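Local coordinates for YfkN protein (Bacillus subtilis subsp. subtilis, PDB 3GVE), which belongs to the calcineurin-like phosphoesterase family of metallophosphoesterases and holds a manganese and a magnesium ion side by side in a two-metal site, at residues Ser13-Thr17 with Tyr286-Ile290; Ala16-Ile20 with Leu59-Gly63; Ala103-Asn108 with Ala213-Thr217. All blocks are in the same frame, centred on the assembly; numbering follows the deposited sequence.

Contact 1. Residues Ser13-Thr17 with Tyr286-Ile290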
ATOM      1  N   SER A  13      -2.950  -4.341 -31.815  1.00 10.39           N
ATOM      2  CA  SER A  13      -2.260  -4.277 -30.531  1.00 10.88           C
ATOM      3  C   SER A  13      -3.206  -3.713 -29.488  1.00 10.25           C
ATOM      4  O   SER A  13      -3.937  -2.781 -29.754  1.00 11.66           O
ATOM      5  CB  SER A  13      -1.039  -3.382 -30.627  1.00 12.97           C
ATOM      6  OG  SER A  13      -0.063  -3.946 -31.466  1.00 15.82           O
ATOM      7  N   ILE A  14      -3.183  -4.292 -28.299  1.00  9.23           N
ATOM      8  CA  ILE A  14      -3.984  -3.791 -27.194  1.00  8.87           C
ATOM      9  C   ILE A  14      -3.032  -3.417 -26.076  1.00  8.30           C
ATOM     10  O   ILE A  14      -2.275  -4.243 -25.619  1.00  9.78           O
ATOM     11  CB  ILE A  14      -4.964  -4.879 -26.674  1.00 10.28           C
ATOM     12  CG1 ILE A  14      -5.887  -5.386 -27.790  1.00 11.12           C
ATOM     13  CG2 ILE A  14      -5.799  -4.343 -25.516  1.00 10.95           C
ATOM     14  CD1 ILE A  14      -6.401  -6.774 -27.530  1.00 12.62           C
ATOM     15  N   LEU A  15      -3.084  -2.162 -25.656  1.00  8.23           N
ATOM     16  CA  LEU A  15      -2.276  -1.680 -24.528  1.00  8.48           C
ATOM     17  C   LEU A  15      -3.170  -1.556 -23.303  1.00  7.99           C
ATOM     18  O   LEU A  15      -4.299  -1.133 -23.435  1.00  8.40           O
ATOM     19  CB  LEU A  15      -1.682  -0.322 -24.866  1.00  8.91           C
ATOM     20  CG  LEU A  15      -0.954  -0.218 -26.217  1.00  9.77           C
ATOM     21  CD1 LEU A  15      -0.401   1.193 -26.374  1.00 10.54           C
ATOM     22  CD2 LEU A  15       0.162  -1.249 -26.339  1.00 11.10           C
ATOM     23  N   ALA A  16      -2.660  -1.927 -22.129  1.00  8.02           N
ATOM     24  CA  ALA A  16      -3.503  -2.014 -20.929  1.00  7.81           C
ATOM     25  C   ALA A  16      -2.846  -1.522 -19.656  1.00  7.05           C
ATOM     26  O   ALA A  16      -1.690  -1.877 -19.370  1.00  7.92           O
ATOM     27  CB  ALA A  16      -3.972  -3.457 -20.711  1.00  8.84           C
ATOM     28  N   THR A  17      -3.607  -0.744 -18.878  1.00  7.65           N
ATOM     29  CA  THR A  17      -3.165  -0.408 -17.499  1.00  7.52           C
ATOM     30  C   THR A  17      -4.078  -1.095 -16.517  1.00  7.50           C
ATOM     31  O   THR A  17      -5.248  -1.508 -16.866  1.00  7.87           O
ATOM     32  CB  THR A  17      -3.174   1.111 -17.293  1.00  7.85           C
ATOM     33  OG1 THR A  17      -4.457   1.654 -17.713  1.00  8.67           O
ATOM     34  CG2 THR A  17      -2.084   1.762 -18.100  1.00  8.33           C
ATOM     35  N   TYR A 286       4.110  -1.107 -14.961  1.00  9.67           N
ATOM     36  CA  TYR A 286       4.241  -1.844 -16.210  1.00  9.19           C
ATOM     37  C   TYR A 286       3.065  -1.462 -17.104  1.00  8.57           C
ATOM     38  O   TYR A 286       2.020  -1.049 -16.611  1.00  9.26           O
ATOM     39  CB  TYR A 286       4.181  -3.346 -15.948  1.00 10.13           C
ATOM     40  CG  TYR A 286       5.444  -3.970 -15.417  1.00 10.65           C
ATOM     41  CD1 TYR A 286       6.235  -4.756 -16.231  1.00 11.38           C
ATOM     42  CD2 TYR A 286       5.825  -3.798 -14.101  1.00 11.40           C
ATOM     43  CE1 TYR A 286       7.398  -5.354 -15.743  1.00 12.87           C
ATOM     44  CE2 TYR A 286       6.984  -4.389 -13.611  1.00 12.55           C
ATOM     45  CZ  TYR A 286       7.752  -5.157 -14.438  1.00 13.39           C
ATOM     46  OH  TYR A 286       8.901  -5.741 -13.949  1.00 16.62           O
ATOM     47  N   LEU A 287       3.260  -1.600 -18.407  1.00  8.77           N
ATOM     48  CA  LEU A 287       2.184  -1.544 -19.389  1.00  8.66           C
ATOM     49  C   LEU A 287       1.979  -2.960 -19.941  1.00  8.86           C
ATOM     50  O   LEU A 287       2.936  -3.651 -20.260  1.00  9.62           O
ATOM     51  CB  LEU A 287       2.576  -0.628 -20.538  1.00  9.28           C
ATOM     52  CG  LEU A 287       1.499  -0.420 -21.605  1.00  9.72           C
ATOM     53  CD1 LEU A 287       0.322   0.336 -21.012  1.00  9.89           C
ATOM     54  CD2 LEU A 287       2.086   0.320 -22.809  1.00 11.16           C
ATOM     55  N   GLY A 288       0.727  -3.379 -20.066  1.00  8.00           N
ATOM     56  CA  GLY A 288       0.413  -4.650 -20.704  1.00  8.35           C
ATOM     57  C   GLY A 288       0.300  -4.451 -22.203  1.00  7.99           C
ATOM     58  O   GLY A 288      -0.206  -3.450 -22.662  1.00  8.51           O
ATOM     59  N   VAL A 289       0.756  -5.444 -22.954  1.00  8.69           N
ATOM     60  CA  VAL A 289       0.755  -5.374 -24.412  1.00  9.31           C
ATOM     61  C   VAL A 289       0.326  -6.720 -24.961  1.00  9.25           C
ATOM     62  O   VAL A 289       0.999  -7.705 -24.755  1.00 10.74           O
ATOM     63  CB  VAL A 289       2.164  -4.998 -24.976  1.00 10.95           C
ATOM     64  CG1 VAL A 289       2.125  -4.885 -26.497  1.00 12.51           C
ATOM     65  CG2 VAL A 289       2.667  -3.704 -24.353  1.00 11.77           C
ATOM     66  N   ILE A 290      -0.804  -6.740 -25.653  1.00  9.23           N
ATOM     67  CA  ILE A 290      -1.240  -7.935 -26.359  1.00  9.78           C
ATOM     68  C   ILE A 290      -1.242  -7.684 -27.865  1.00  9.76           C
ATOM     69  O   ILE A 290      -1.794  -6.715 -28.334  1.00 10.71           O
ATOM     70  CB  ILE A 290      -2.643  -8.377 -25.901  1.00 10.35           C
ATOM     71  CG1 ILE A 290      -2.564  -8.902 -24.464  1.00 10.12           C
ATOM     72  CG2 ILE A 290      -3.225  -9.404 -26.838  1.00 10.93           C
ATOM     73  CD1 ILE A 290      -3.899  -9.346 -23.889  1.00 10.39           C
TER

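Contact 2. Residues Ala16-Ile20 with Leu59-Gly63. With MN (manganese (II) ion), chain C.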
ATOM      1  N   ALA A  16      -2.660  -1.927 -22.129  1.00  8.02           N
ATOM      2  CA  ALA A  16      -3.503  -2.014 -20.929  1.00  7.81           C
ATOM      3  C   ALA A  16      -2.846  -1.522 -19.656  1.00  7.05           C
ATOM      4  O   ALA A  16      -1.690  -1.877 -19.370  1.00  7.92           O
ATOM      5  CB  ALA A  16      -3.972  -3.457 -20.711  1.00  8.84           C
ATOM      6  N   THR A  17      -3.607  -0.744 -18.878  1.00  7.65           N
ATOM      7  CA  THR A  17      -3.165  -0.408 -17.499  1.00  7.52           C
ATOM      8  C   THR A  17      -4.078  -1.095 -16.517  1.00  7.50           C
ATOM      9  O   THR A  17      -5.248  -1.508 -16.866  1.00  7.87           O
ATOM     10  CB  THR A  17      -3.174   1.111 -17.293  1.00  7.85           C
ATOM     11  OG1 THR A  17      -4.457   1.654 -17.713  1.00  8.67           O
ATOM     12  CG2 THR A  17      -2.084   1.762 -18.100  1.00  8.33           C
ATOM     13  N   THR A  18      -3.592  -1.317 -15.314  1.00  7.51           N
ATOM     14  CA  THR A  18      -4.420  -1.863 -14.251  1.00  7.57           C
ATOM     15  C   THR A  18      -3.943  -1.383 -12.890  1.00  7.41           C
ATOM     16  O   THR A  18      -2.771  -1.127 -12.696  1.00  8.05           O
ATOM     17  CB  THR A  18      -4.441  -3.432 -14.266  1.00  7.75           C
ATOM     18  OG1 THR A  18      -5.549  -3.922 -13.483  1.00  8.11           O
ATOM     19  CG2 THR A  18      -3.123  -4.026 -13.742  1.00  8.59           C
ATOM     20  N   ASP A  19      -4.870  -1.305 -11.949  1.00  7.25           N
ATOM     21  CA  ASP A  19      -4.541  -1.009 -10.560  1.00  7.43           C
ATOM     22  C   ASP A  19      -3.663   0.248 -10.419  1.00  7.71           C
ATOM     23  O   ASP A  19      -2.754   0.313  -9.620  1.00  7.86           O
ATOM     24  CB  ASP A  19      -3.924  -2.244  -9.871  1.00  7.51           C
ATOM     25  CG  ASP A  19      -4.920  -3.383  -9.739  1.00  7.56           C
ATOM     26  OD1 ASP A  19      -5.615  -3.440  -8.703  1.00  8.70           O
ATOM     27  OD2 ASP A  19      -5.005  -4.208 -10.678  1.00  7.58           O
ATOM     28  N   ILE A  20      -4.008   1.329 -11.145  0.50  8.02           N
ATOM     29  CA  ILE A  20      -3.264   2.599 -11.149  0.50  8.37           C
ATOM     30  C   ILE A  20      -3.421   3.273  -9.787  0.50  8.29           C
ATOM     31  O   ILE A  20      -2.486   3.927  -9.309  0.50  8.97           O
ATOM     32  CB  ILE A  20      -3.771   3.497 -12.320  0.50  8.77           C
ATOM     33  CG1 ILE A  20      -3.298   2.958 -13.639  0.50 10.08           C
ATOM     34  CG2 ILE A  20      -3.276   4.908 -12.140  0.50  9.54           C
ATOM     35  CD1 ILE A  20      -1.972   2.933 -13.900  0.50 12.43           C
ATOM     36  N   LEU A  59      -6.321   1.081 -26.407  1.00  8.08           N
ATOM     37  CA  LEU A  59      -5.833   1.365 -25.067  1.00  8.04           C
ATOM     38  C   LEU A  59      -6.976   1.194 -24.057  1.00  7.51           C
ATOM     39  O   LEU A  59      -8.014   1.799 -24.166  1.00  8.40           O
ATOM     40  CB  LEU A  59      -5.255   2.782 -25.018  1.00  8.70           C
ATOM     41  CG  LEU A  59      -4.868   3.318 -23.630  1.00  9.34           C
ATOM     42  CD1 LEU A  59      -3.723   2.505 -23.012  1.00  9.44           C
ATOM     43  CD2 LEU A  59      -4.471   4.795 -23.755  1.00  9.48           C
ATOM     44  N   VAL A  60      -6.747   0.335 -23.076  1.00  6.99           N
ATOM     45  CA  VAL A  60      -7.783  -0.005 -22.090  1.00  7.21           C
ATOM     46  C   VAL A  60      -7.249   0.049 -20.672  1.00  6.60           C
ATOM     47  O   VAL A  60      -6.081  -0.175 -20.426  1.00  7.70           O
ATOM     48  CB  VAL A  60      -8.384  -1.415 -22.363  1.00  7.66           C
ATOM     49  CG1 VAL A  60      -8.963  -1.467 -23.788  1.00  8.96           C
ATOM     50  CG2 VAL A  60      -7.346  -2.513 -22.178  1.00  9.42           C
ATOM     51  N   ASP A  61      -8.139   0.362 -19.748  1.00  7.49           N
ATOM     52  CA  ASP A  61      -7.812   0.297 -18.323  1.00  7.61           C
ATOM     53  C   ASP A  61      -8.616  -0.795 -17.646  1.00  6.96           C
ATOM     54  O   ASP A  61      -9.773  -1.002 -17.976  1.00  8.09           O
ATOM     55  CB  ASP A  61      -8.097   1.616 -17.620  1.00  8.64           C
ATOM     56  CG  ASP A  61      -7.647   1.589 -16.178  1.00  7.80           C
ATOM     57  OD1 ASP A  61      -6.432   1.592 -15.919  1.00  8.98           O
ATOM     58  OD2 ASP A  61      -8.510   1.504 -15.313  1.00  8.34           O
ATOM     59  N   ASN A  62      -7.991  -1.462 -16.684  1.00  6.73           N
ATOM     60  CA  ASN A  62      -8.608  -2.605 -16.020  1.00  7.43           C
ATOM     61  C   ASN A  62      -9.171  -2.392 -14.612  1.00  7.50           C
ATOM     62  O   ASN A  62      -9.473  -3.359 -13.932  1.00  8.11           O
ATOM     63  CB  ASN A  62      -7.621  -3.778 -16.012  1.00  8.03           C
ATOM     64  CG  ASN A  62      -8.323  -5.135 -16.027  1.00  8.24           C
ATOM     65  OD1 ASN A  62      -9.311  -5.324 -16.725  1.00  9.61           O
ATOM     66  ND2 ASN A  62      -7.782  -6.093 -15.257  1.00  8.75           N
ATOM     67  N   GLY A  63      -9.332  -1.133 -14.198  1.00  7.85           N
ATOM     68  CA  GLY A  63      -9.960  -0.833 -12.919  1.00  8.27           C
ATOM     69  C   GLY A  63      -9.000  -0.686 -11.745  1.00  7.61           C
ATOM     70  O   GLY A  63      -7.795  -0.780 -11.903  1.00  7.90           O
TER
HETATM   71 MN    MN C 402      -5.712  -2.949  -6.609  1.00  9.50          MN
HETATM   72  O   HOH W   1      -6.197   1.309 -13.119  1.00  9.22           O
HETATM   73  O   HOH W   2      -6.412  -4.979  -6.117  1.00  9.99           O
HETATM   74  O   HOH W   3      -6.025  -2.864  -4.387  1.00 11.75           O

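Contact 3. Residues Ala103-Asn108 with Ala213-Thr217. With MG (magnesium ion), chain D.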
ATOM      1  N   ALA A 103     -11.538   2.039 -23.623  1.00  8.31           N
ATOM      2  CA  ALA A 103     -12.458   1.368 -22.717  1.00  8.22           C
ATOM      3  C   ALA A 103     -11.871   1.284 -21.320  1.00  7.96           C
ATOM      4  O   ALA A 103     -10.649   1.304 -21.196  1.00  8.44           O
ATOM      5  CB  ALA A 103     -12.765  -0.050 -23.197  1.00  9.04           C
ATOM      6  N   GLY A 104     -12.747   1.130 -20.340  1.00  8.17           N
ATOM      7  CA  GLY A 104     -12.302   0.868 -18.983  1.00  7.59           C
ATOM      8  C   GLY A 104     -13.310  -0.036 -18.272  1.00  7.32           C
ATOM      9  O   GLY A 104     -14.339  -0.422 -18.846  1.00  8.24           O
ATOM     10  N   THR A 105     -13.013  -0.348 -17.005  1.00  8.44           N
ATOM     11  CA  THR A 105     -13.897  -1.256 -16.239  1.00  8.11           C
ATOM     12  C   THR A 105     -13.862  -0.936 -14.772  1.00  8.46           C
ATOM     13  O   THR A 105     -13.106  -0.012 -14.337  1.00  9.50           O
ATOM     14  CB  THR A 105     -13.518  -2.715 -16.558  1.00  8.47           C
ATOM     15  OG1 THR A 105     -14.611  -3.558 -16.166  1.00  8.42           O
ATOM     16  CG2 THR A 105     -12.258  -3.170 -15.817  1.00  8.98           C
ATOM     17  N   LEU A 106     -14.626  -1.659 -13.955  1.00  8.38           N
ATOM     18  CA  LEU A 106     -14.680  -1.420 -12.539  1.00  8.17           C
ATOM     19  C   LEU A 106     -13.839  -2.416 -11.789  1.00  7.91           C
ATOM     20  O   LEU A 106     -13.935  -3.595 -11.935  1.00  9.12           O
ATOM     21  CB  LEU A 106     -16.120  -1.481 -12.045  1.00  8.92           C
ATOM     22  CG  LEU A 106     -17.090  -0.596 -12.855  1.00 10.34           C
ATOM     23  CD1 LEU A 106     -18.481  -0.755 -12.372  1.00 11.28           C
ATOM     24  CD2 LEU A 106     -16.692   0.845 -12.911  1.00 10.94           C
ATOM     25  N   GLY A 107     -12.969  -1.854 -10.918  1.00  8.11           N
ATOM     26  CA  GLY A 107     -12.274  -2.682  -9.966  1.00  7.90           C
ATOM     27  C   GLY A 107     -13.054  -2.548  -8.634  1.00  8.01           C
ATOM     28  O   GLY A 107     -14.032  -1.778  -8.492  1.00  8.74           O
ATOM     29  N   ASN A 108     -12.648  -3.382  -7.664  1.00  8.38           N
ATOM     30  CA  ASN A 108     -13.369  -3.333  -6.365  1.00  8.25           C
ATOM     31  C   ASN A 108     -13.326  -1.955  -5.726  1.00  8.52           C
ATOM     32  O   ASN A 108     -14.258  -1.479  -5.090  1.00  9.20           O
ATOM     33  CB  ASN A 108     -12.878  -4.412  -5.367  1.00  9.25           C
ATOM     34  CG  ASN A 108     -11.353  -4.556  -5.324  1.00 10.44           C
ATOM     35  OD1 ASN A 108     -10.667  -4.822  -6.311  1.00 11.23           O
ATOM     36  ND2 ASN A 108     -10.816  -4.258  -4.177  1.00 10.93           N
ATOM     37  N   ALA A 213     -11.649  -9.030 -22.759  1.00  8.23           N
ATOM     38  CA  ALA A 213     -12.146  -9.028 -21.389  1.00  8.20           C
ATOM     39  C   ALA A 213     -11.295  -8.137 -20.507  1.00  8.28           C
ATOM     40  O   ALA A 213     -10.059  -8.417 -20.401  1.00  8.85           O
ATOM     41  CB  ALA A 213     -12.104 -10.478 -20.844  1.00  9.40           C
ATOM     42  N   LEU A 214     -11.913  -7.143 -19.899  1.00  8.01           N
ATOM     43  CA  LEU A 214     -11.289  -6.351 -18.864  1.00  7.81           C
ATOM     44  C   LEU A 214     -11.658  -7.033 -17.541  1.00  7.42           C
ATOM     45  O   LEU A 214     -12.642  -6.726 -16.902  1.00  8.18           O
ATOM     46  CB  LEU A 214     -11.768  -4.905 -18.966  1.00  8.22           C
ATOM     47  CG  LEU A 214     -11.631  -4.304 -20.383  1.00  8.70           C
ATOM     48  CD1 LEU A 214     -12.149  -2.884 -20.436  1.00  9.62           C
ATOM     49  CD2 LEU A 214     -10.215  -4.364 -20.925  1.00  9.47           C
ATOM     50  N   ALA A 215     -10.843  -8.022 -17.193  1.00  7.74           N
ATOM     51  CA  ALA A 215     -11.131  -8.891 -16.074  1.00  8.40           C
ATOM     52  C   ALA A 215     -10.399  -8.406 -14.838  1.00  7.14           C
ATOM     53  O   ALA A 215      -9.230  -8.673 -14.663  1.00  7.41           O
ATOM     54  CB  ALA A 215     -10.725 -10.320 -16.422  1.00  9.48           C
ATOM     55  N   HIS A 216     -11.114  -7.676 -13.987  1.00  7.68           N
ATOM     56  CA  HIS A 216     -10.494  -7.174 -12.757  1.00  7.53           C
ATOM     57  C   HIS A 216     -10.502  -8.294 -11.733  1.00  7.36           C
ATOM     58  O   HIS A 216     -11.337  -8.362 -10.849  1.00  8.28           O
ATOM     59  CB  HIS A 216     -11.113  -5.896 -12.167  1.00  8.00           C
ATOM     60  CG  HIS A 216     -10.260  -5.317 -11.077  1.00  7.54           C
ATOM     61  ND1 HIS A 216      -9.233  -4.443 -11.342  1.00  8.45           N
ATOM     62  CD2 HIS A 216     -10.176  -5.598  -9.754  1.00  8.02           C
ATOM     63  CE1 HIS A 216      -8.582  -4.173 -10.225  1.00  8.55           C
ATOM     64  NE2 HIS A 216      -9.140  -4.855  -9.244  1.00  8.81           N
ATOM     65  N   THR A 217      -9.528  -9.171 -11.907  1.00  7.68           N
ATOM     66  CA  THR A 217      -9.447 -10.426 -11.175  1.00  8.33           C
ATOM     67  C   THR A 217      -8.121 -11.059 -11.576  1.00  7.29           C
ATOM     68  O   THR A 217      -7.657 -10.866 -12.670  1.00  8.55           O
ATOM     69  CB  THR A 217     -10.669 -11.330 -11.500  1.00  8.77           C
ATOM     70  OG1 THR A 217     -10.654 -12.501 -10.682  1.00  9.11           O
ATOM     71  CG2 THR A 217     -10.720 -11.729 -12.980  1.00 10.38           C
TER
HETATM   72 MG    MG D 403      -8.700  -4.911  -6.963  1.00  8.74          MG
HETATM   73  O   HOH W   2      -6.412  -4.979  -6.117  1.00  9.99           O

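Contact 1. Residues Ser13-Thr17 with Tyr286-Ile290
Ser13 meets Ile290 through its backbone: the CA hydrogen leans on the Ile290 carbonyl, while the hydroxyl turns to Asp291 and Asn54. One residue on, Ile14 and Ile290 form an antiparallel hydrogen-bonded pair. Ile14 N donates to Ile290 O at 2.8 Å, and Ile290 N returns a nearly straight bond (173°) to Ile14 O. Their side chains run side by side in the same direction, with Ile14 CD1 4.2 Å from Ile290 CG2, on the face that packs against strand 244-247.

Leu15 points to the other face and pairs with Val289 in a non-hydrogen-bonded position. Its CD2 meets both methyls of Val289, 4.0 Å from Val289 CG2, and also touches Leu287 CD2; helix 40-53 covers this side. Ala16 faces Gly288 in the next hydrogen-bonded pair. The bond from Ala16 N to Gly288 O, 2.9 Å long, is the most bent of the four at 145°. Leu287 CG stands anti to its backbone N (chi1 -177°), which swings it toward strand 13-17, and CD1 ends 3.4 Å from Ala16 O and 4.0 Å from Thr17 CG2.

The pairing joins strand 9-17 to strand 286-297 across 268 intervening residues, at the middle of a mixed four-stranded sheet in the calcineurin-like phosphoesterase fold.

Contact 2. Residues Ala16-Ile20 with Leu59-Gly63
The manganese half of the two-metal site is approached here by two neighbouring parallel strands, whose ends run on into metal-binding loops. Within the strands, Ala16 CB lies against Val60 CG2, and Thr17 N donates to Val60 O at 3.0 Å. Asn62 N then reaches Thr17 O over 2.7 Å, a short but bent bond (139°).

Asp61, at the end of its strand, links Thr17 directly and Ile20 through a water. Thr17 OG1 stands between its own backbone N and carbonyl carbon (chi1 50°); the two side chains cross at about a right angle, and OG1 donates to the anti lone pair of Asp61 OD1 at 2.7 Å. Tyr101 OH also bonds this hydroxyl. The second oxygen, Asp61 OD2, takes Gly63 N from above the carboxylate plane, closing an Asx turn. The water donates to Asp61 OD1 and to Gly63 O and accepts from Ile20 N at 2.9 Å. Gly63 O receives Asp19 N as well.

Beside this, Thr18 and Asn62 lie alongside each other, with Thr18 OG1 3.3 Å from Asn62 CB. That hydroxyl donates to Asp19 OD2 at 2.9 Å, meeting it from above the carboxylate plane, and His249 N bonds the same oxygen. Asp19 OD1 binds the manganese at 2.1 Å, together with two waters and His21, Asp64 and His251.

Asp19 is therefore held at both ends: its backbone by Gly63 and its other oxygen, OD2, by Thr18 and His249. Together with the manganese at OD1, these should fix the carboxylate's rotation. Thr18 and Gly63 are thus second shell; Asp61 and the water, one step further back, probably steady the loop through Gly63 and Ile20.

Contact 3. Residues Ala103-Asn108 with Ala213-Thr217
Leu214 and His216 lie across from Thr105 and Gly107 with the backbones held apart, the CA atoms of Gly107 and His216 being 5.6 Å from each other, and the segments meet through side chains, a glycine CA and a shared metal. Leu214 CD1 fits against Ala103 CB at 4.0 Å and close to the Gly104 carbonyl oxygen. The side chains of Thr105 and Leu214 pass antiparallel to each other, with Thr105 CG2 3.6 Å from Leu214 CB; the Thr105 hydroxyl bonds to Val130 O.

His216 sits at the centre of an inverse gamma turn. Gly107 CA lies over one face of its imidazole, 3.6 Å from the centroid and 13° off the ring normal, a close CH-pi contact made by the bare glycine CA. His216 CG is anti to the backbone N (chi1 -169°), sending the ring toward the magnesium, which NE2 binds at 2.3 Å. Asn108 OD1 binds the same ion at 2.1 Å, its amide plane turned 50° from the ring. The ring's rotation is set from both nitrogens, ND1 by Asn62 O and NE2 by the magnesium, while Asp64, His249 and a water add to the metal site.

Around this, strand 57-61 packs on Ala103 and Leu214, strand 160-170 borders Ala103 and Ala213, and helix 175-178 touches Asn108.

Overall arrangement
Contacts 1 and 2 share Ala16 and Thr17, so strand 9-17 is paired on one side with strand 286-297 and on the other with strand 57-61; their centres are 8 Å apart. The centres of contacts 2 and 3 are also about 8 Å apart, and Asn62 joins them: its O lies 2.8 Å from His216 ND1, and its ND2 3.0 Å from Ala215 O. One water binds both the manganese of contact 2 and the magnesium of contact 3, and Asp64 bridges the two ions. Contact 1 stands back from this site, with the Thr17 side chain about 12 Å from the manganese and no touch to contact 3.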